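Local atomic coordinates of mirolysin (Tannerella forsythia, PDB entry 6R7U), a protein that probably cleaves peptide bonds in proteins as a zinc-dependent metallopeptidase of the pappalysin family, within the metzincins. Residues V53-S58 and R120-T125; E243-F248 and V261-Y266. The protein carries 1 engineered substitution. All blocks are in the same frame, centred on the assembly; numbering follows the deposited sequence.

How the contacts relate
Contact 1 and contact 2 lie apart, with centres about 35 Å from each other and nearest atoms about 22 Å. They share no strand or helix. Contact 1 is a surface contact at the C-terminal ends of two parallel strands, 45-55 and 118-122, in the main sheet. Backbone hydrogen bonds carry it, with one hydrogen bond from a side-chain amide and two water bridges added. Contact 2 is partly buried. It joins the loop that continues the short strand 243-244 to a turn that comes before strand 269-270. No hydrogen bond spans it, and a phenylalanine ring pressed by apolar groups does the work. Contact 1 is mainly backbone hydrogen bonding in register; contact 2 is apolar with no ladder.

Contact 1. Residues V53-S58 and R120-T125; sequences VVYNNS and RTSTST
Y55 lays one face of its ring over the backbone of S122. The CA of S122 stands over the ring centre, 3.9 Å from the centroid, a CH-pi contact. A chi1 of 63° sets CG between the backbone N and the carbonyl carbon of Y55, and this folds the ring across the neighbouring strand. C of R120 lies at the ring edge, 4.0 Å from CE1 of Y55.

R120 runs alongside V53 on the same face as Y55. Its NH1 passes 3.9 Å from CG1 of V53. The guanidinium is held beyond the contact by a salt bridge to D64 and hydrogen bonds to I62 O and N61.

N56 continues the pairing past the last bridge. Its ND2 gives a nearly straight bond (174°) to O of T123, 2.8 Å long, and this acceptor lies in the amide plane of N56. A water links the same ND2 to O of S124. The buried O of T125 has no partner in the model, although CB of N56 touches it at 3.3 Å. T123 OG1 accepts from N of T125, an ST turn, and also bonds to G141.

Two backbone bonds join the strands, T121 N to V53 O at 2.8 Å and Y55 N to T121 O. A third, bent one, T123 N to Y55 O, follows just past the strand end. This is a parallel beta ladder at the C-terminal ends of two neighbouring strands of the mixed sheet, continued into the loops by the N56 amide.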
loop_
_atom_site.group_PDB
_atom_site.type_symbol
_atom_site.label_atom_id
_atom_site.label_comp_id
_atom_site.label_asym_id
_atom_site.label_seq_id
_atom_site.Cartn_x
_atom_site.Cartn_y
_atom_site.Cartn_z
ATOM N N VAL A 53 -2.850 16.252 -3.764
ATOM C CA VAL A 53 -2.514 16.369 -5.152
ATOM C C VAL A 53 -1.454 17.428 -5.243
ATOM O O VAL A 53 -1.700 18.573 -4.859
ATOM C CB VAL A 53 -3.758 16.712 -5.973
ATOM C CG1 VAL A 53 -3.361 16.920 -7.433
ATOM C CG2 VAL A 53 -4.790 15.604 -5.831
ATOM N N VAL A 54 -0.270 17.071 -5.786
ATOM C CA VAL A 54 0.834 18.060 -5.910
ATOM C C VAL A 54 1.106 18.195 -7.390
ATOM O O VAL A 54 1.356 17.178 -8.013
ATOM C CB VAL A 54 2.070 17.644 -5.114
ATOM C CG1 VAL A 54 3.189 18.693 -5.239
ATOM C CG2 VAL A 54 1.692 17.424 -3.630
ATOM N N TYR A 55 0.821 19.351 -7.980
ATOM C CA TYR A 55 0.808 19.377 -9.427
ATOM C C TYR A 55 1.640 20.515 -10.006
ATOM O O TYR A 55 1.621 21.636 -9.491
ATOM C CB TYR A 55 -0.655 19.511 -9.914
ATOM C CG TYR A 55 -1.343 20.792 -9.494
ATOM C CD1 TYR A 55 -1.941 20.912 -8.242
ATOM C CD2 TYR A 55 -1.441 21.867 -10.364
ATOM C CE1 TYR A 55 -2.582 22.083 -7.854
ATOM C CE2 TYR A 55 -2.115 23.025 -10.002
ATOM C CZ TYR A 55 -2.712 23.119 -8.758
ATOM O OH TYR A 55 -3.331 24.297 -8.390
ATOM N N ASN A 56 2.353 20.194 -11.107
ATOM C CA ASN A 56 3.219 21.161 -11.805
ATOM C C ASN A 56 2.570 21.568 -13.157
ATOM O O ASN A 56 3.052 22.489 -13.844
ATOM C CB ASN A 56 4.587 20.501 -11.999
ATOM C CG ASN A 56 5.529 21.350 -12.790
ATOM O OD1 ASN A 56 5.863 20.967 -13.928
ATOM N ND2 ASN A 56 5.891 22.571 -12.288
ATOM N N ASN A 57 1.525 20.821 -13.579
ATOM C CA ASN A 57 0.779 21.136 -14.788
ATOM C C ASN A 57 -0.702 20.707 -14.590
ATOM O O ASN A 57 -1.026 20.123 -13.555
ATOM C CB ASN A 57 1.436 20.542 -16.026
ATOM C CG ASN A 57 1.471 19.046 -16.009
ATOM O OD1 ASN A 57 0.612 18.422 -15.390
ATOM N ND2 ASN A 57 2.473 18.470 -16.675
ATOM N N SER A 58 -1.557 20.963 -15.575
ATOM C CA SER A 58 -2.965 20.604 -15.471
ATOM C C SER A 58 -3.193 19.110 -15.466
ATOM O O SER A 58 -4.120 18.638 -14.788
ATOM C CB SER A 58 -3.750 21.226 -16.607
ATOM O OG SER A 58 -3.958 22.556 -16.190
ATOM N N ARG A 120 -4.839 20.442 -2.720
ATOM C CA ARG A 120 -4.257 20.664 -4.046
ATOM C C ARG A 120 -3.175 21.698 -3.925
ATOM O O ARG A 120 -3.465 22.839 -3.573
ATOM C CB ARG A 120 -5.298 21.117 -5.080
ATOM C CG ARG A 120 -6.315 20.004 -5.327
ATOM C CD ARG A 120 -7.395 20.413 -6.326
ATOM N NE ARG A 120 -8.371 19.327 -6.517
ATOM C CZ ARG A 120 -8.169 18.254 -7.281
ATOM N NH1 ARG A 120 -7.030 18.118 -7.965
ATOM N NH2 ARG A 120 -9.099 17.304 -7.361
ATOM N N THR A 121 -1.956 21.337 -4.278
ATOM C CA THR A 121 -0.833 22.245 -4.150
ATOM C C THR A 121 -0.084 22.368 -5.490
ATOM O O THR A 121 0.396 21.376 -6.036
ATOM C CB THR A 121 0.151 21.676 -3.058
ATOM O OG1 THR A 121 -0.572 21.334 -1.854
ATOM C CG2 THR A 121 1.306 22.644 -2.737
ATOM N N SER A 122 0.038 23.587 -5.979
ATOM C CA SER A 122 0.782 23.878 -7.191
ATOM C C SER A 122 2.271 23.826 -6.843
ATOM O O SER A 122 2.622 24.203 -5.720
ATOM C CB SER A 122 0.376 25.271 -7.680
ATOM O OG SER A 122 0.941 25.602 -8.933
ATOM N N THR A 123 3.141 23.415 -7.750
ATOM C CA THR A 123 4.568 23.380 -7.421
ATOM C C THR A 123 5.398 23.673 -8.647
ATOM O O THR A 123 4.937 23.435 -9.796
ATOM C CB THR A 123 4.957 22.007 -6.797
ATOM O OG1 THR A 123 6.346 22.007 -6.471
ATOM C CG2 THR A 123 4.699 20.821 -7.746
ATOM N N SER A 124 6.618 24.213 -8.418
ATOM C CA SER A 124 7.536 24.457 -9.511
ATOM C C SER A 124 8.359 23.187 -9.741
ATOM O O SER A 124 9.068 23.100 -10.734
ATOM C CB SER A 124 8.425 25.671 -9.215
ATOM O OG SER A 124 9.042 25.488 -7.948
ATOM N N THR A 125 8.271 22.192 -8.804
ATOM C CA THR A 125 9.027 20.955 -8.990
ATOM C C THR A 125 8.464 20.189 -10.180
ATOM O O THR A 125 7.268 19.932 -10.207
ATOM C CB THR A 125 8.970 20.132 -7.695
ATOM O OG1 THR A 125 9.604 20.892 -6.658
ATOM C CG2 THR A 125 9.617 18.789 -7.844
HETATM O O HOH W 1 -1.525 18.878 -1.938
HETATM O O HOH W 2 8.228 24.652 -12.836
#

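Contact 2. Residues E243-F248 and V261-Y266; sequences EGCPSF and VMFMNY
P246 and F263 are the nearest backbone pair, their CA atoms 7.4 Å apart. Residues 245-248 run in an extended loop. Residues 261-266 coil tightly: an inverse gamma turn centres on M262, and a type I turn spans M262 to N265, closed by N265 N to M262 O at 3.0 Å.

With chi1 at 60°, the F263 ring projects from the turn onto P246. CB of P246 sits over the ring centre, 3.9 Å from the centroid, a CH-pi contact. CD of P246 is closer still, 3.5 Å from CD1 of F263. On the opposite face lies the methyl CE of M264, a selenomethionine, 3.3 Å above the ring plane. The backbone of F248 lies at the ring edge, its N 3.8 Å from CZ of F263, while the F248 ring reaches CE of M264.

C245 forms a disulfide with C274. The turn runs directly into M267, probably the Met-turn methionine of the metzincins. Y266 O bonds to ND1 of H207, on the helix that carries the zinc-binding motif in this family.

P246 covers one F263 face across the contact; M264, from the ring's own segment, covers the other. With no hydrogen bond across, the hold between the segments is apolar and CH-pi.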
loop_
_atom_site.group_PDB
_atom_site.type_symbol
_atom_site.label_atom_id
_atom_site.label_comp_id
_atom_site.label_asym_id
_atom_site.label_seq_id
_atom_site.Cartn_x
_atom_site.Cartn_y
_atom_site.Cartn_z
ATOM N N GLU A 243 5.441 -9.984 -14.036
ATOM C CA GLU A 243 5.004 -8.763 -14.680
ATOM C C GLU A 243 3.952 -9.168 -15.703
ATOM O O GLU A 243 3.822 -10.347 -16.065
ATOM C CB GLU A 243 6.179 -7.962 -15.298
ATOM C CG GLU A 243 6.854 -8.662 -16.453
ATOM C CD GLU A 243 6.125 -8.426 -17.770
ATOM O OE1 GLU A 243 5.941 -7.258 -18.178
ATOM O OE2 GLU A 243 5.689 -9.427 -18.372
ATOM N N GLY A 244 3.201 -8.190 -16.194
ATOM C CA GLY A 244 2.207 -8.553 -17.199
ATOM C C GLY A 244 1.086 -9.374 -16.650
ATOM O O GLY A 244 0.532 -9.051 -15.597
ATOM N N CYS A 245 0.757 -10.448 -17.359
ATOM C CA CYS A 245 -0.236 -11.363 -16.826
ATOM C C CYS A 245 0.075 -12.772 -17.269
ATOM O O CYS A 245 -0.213 -13.160 -18.390
ATOM C CB CYS A 245 -1.673 -10.975 -17.154
ATOM S SG CYS A 245 -2.862 -11.751 -16.019
ATOM N N PRO A 246 0.791 -13.506 -16.407
ATOM C CA PRO A 246 1.107 -14.913 -16.708
ATOM C C PRO A 246 -0.147 -15.745 -16.793
ATOM O O PRO A 246 -1.244 -15.251 -16.503
ATOM C CB PRO A 246 1.940 -15.348 -15.502
ATOM C CG PRO A 246 2.490 -14.043 -14.899
ATOM C CD PRO A 246 1.314 -13.104 -15.085
ATOM N N SER A 247 0.023 -17.001 -17.208
ATOM C CA SER A 247 -1.081 -17.940 -17.308
ATOM C C SER A 247 -1.119 -18.819 -16.060
ATOM O O SER A 247 -0.078 -19.273 -15.590
ATOM C CB SER A 247 -0.950 -18.794 -18.578
ATOM O OG SER A 247 -1.202 -17.978 -19.711
ATOM N N PHE A 248 -2.318 -19.082 -15.551
ATOM C CA PHE A 248 -2.422 -19.924 -14.386
ATOM C C PHE A 248 -2.457 -21.386 -14.827
ATOM O O PHE A 248 -3.269 -21.744 -15.685
ATOM C CB PHE A 248 -3.700 -19.598 -13.576
ATOM C CG PHE A 248 -3.916 -20.601 -12.477
ATOM C CD1 PHE A 248 -3.154 -20.548 -11.318
ATOM C CD2 PHE A 248 -4.738 -21.712 -12.678
ATOM C CE1 PHE A 248 -3.298 -21.508 -10.321
ATOM C CE2 PHE A 248 -4.852 -22.692 -11.687
ATOM C CZ PHE A 248 -4.102 -22.595 -10.541
ATOM N N VAL A 261 2.950 -20.037 -8.298
ATOM C CA VAL A 261 3.092 -18.797 -7.582
ATOM C C VAL A 261 1.812 -17.920 -7.742
ATOM O O VAL A 261 1.092 -17.962 -8.774
ATOM C CB VAL A 261 4.386 -18.082 -8.071
ATOM C CG1 VAL A 261 5.624 -18.988 -7.755
ATOM C CG2 VAL A 261 4.311 -17.831 -9.577
HETATM N N MSE A 262 1.561 -17.100 -6.719
HETATM C CA MSE A 262 0.373 -16.276 -6.670
HETATM C C MSE A 262 0.627 -14.944 -7.330
HETATM O O MSE A 262 0.644 -13.882 -6.666
HETATM C CB MSE A 262 -0.010 -16.039 -5.212
HETATM C CG MSE A 262 -1.485 -15.783 -5.021
HETATM SE SE MSE A 262 -1.601 -15.723 -3.070
HETATM C CE MSE A 262 -1.944 -17.525 -2.736
ATOM N N PHE A 263 0.821 -14.986 -8.651
ATOM C CA PHE A 263 1.151 -13.779 -9.417
ATOM C C PHE A 263 -0.006 -12.774 -9.444
ATOM O O PHE A 263 0.178 -11.605 -9.907
ATOM C CB PHE A 263 1.542 -14.159 -10.851
ATOM C CG PHE A 263 0.468 -14.889 -11.635
ATOM C CD1 PHE A 263 -0.509 -14.183 -12.343
ATOM C CD2 PHE A 263 0.480 -16.270 -11.733
ATOM C CE1 PHE A 263 -1.440 -14.866 -13.145
ATOM C CE2 PHE A 263 -0.496 -16.950 -12.485
ATOM C CZ PHE A 263 -1.417 -16.238 -13.213
HETATM N N MSE A 264 -1.207 -13.244 -9.053
HETATM C CA MSE A 264 -2.403 -12.382 -9.047
HETATM C C MSE A 264 -2.569 -11.723 -7.622
HETATM O O MSE A 264 -3.565 -11.049 -7.368
HETATM C CB MSE A 264 -3.662 -13.120 -9.554
HETATM C CG MSE A 264 -4.312 -14.057 -8.612
HETATM SE SE MSE A 264 -3.198 -15.637 -8.222
HETATM C CE MSE A 264 -2.894 -16.340 -10.119
ATOM N N ASN A 265 -1.571 -11.897 -6.734
ATOM C CA ASN A 265 -1.622 -11.253 -5.433
ATOM C C ASN A 265 -1.360 -9.782 -5.664
ATOM O O ASN A 265 -0.512 -9.430 -6.525
ATOM C CB ASN A 265 -0.538 -11.811 -4.535
ATOM C CG ASN A 265 -0.688 -11.361 -3.104
ATOM O OD1 ASN A 265 -0.107 -10.331 -2.697
ATOM N ND2 ASN A 265 -1.472 -12.102 -2.314
ATOM N N TYR A 266 -2.007 -8.887 -4.880
ATOM C CA TYR A 266 -1.714 -7.446 -5.061
ATOM C C TYR A 266 -0.262 -7.073 -4.838
ATOM O O TYR A 266 0.160 -6.010 -5.306
ATOM C CB TYR A 266 -2.554 -6.605 -4.136
ATOM C CG TYR A 266 -4.024 -6.804 -4.375
ATOM C CD1 TYR A 266 -4.580 -6.572 -5.630
ATOM C CD2 TYR A 266 -4.858 -7.284 -3.363
ATOM C CE1 TYR A 266 -5.936 -6.689 -5.844
ATOM C CE2 TYR A 266 -6.215 -7.492 -3.594
ATOM C CZ TYR A 266 -6.755 -7.155 -4.836
ATOM O OH TYR A 266 -8.089 -7.370 -5.085
#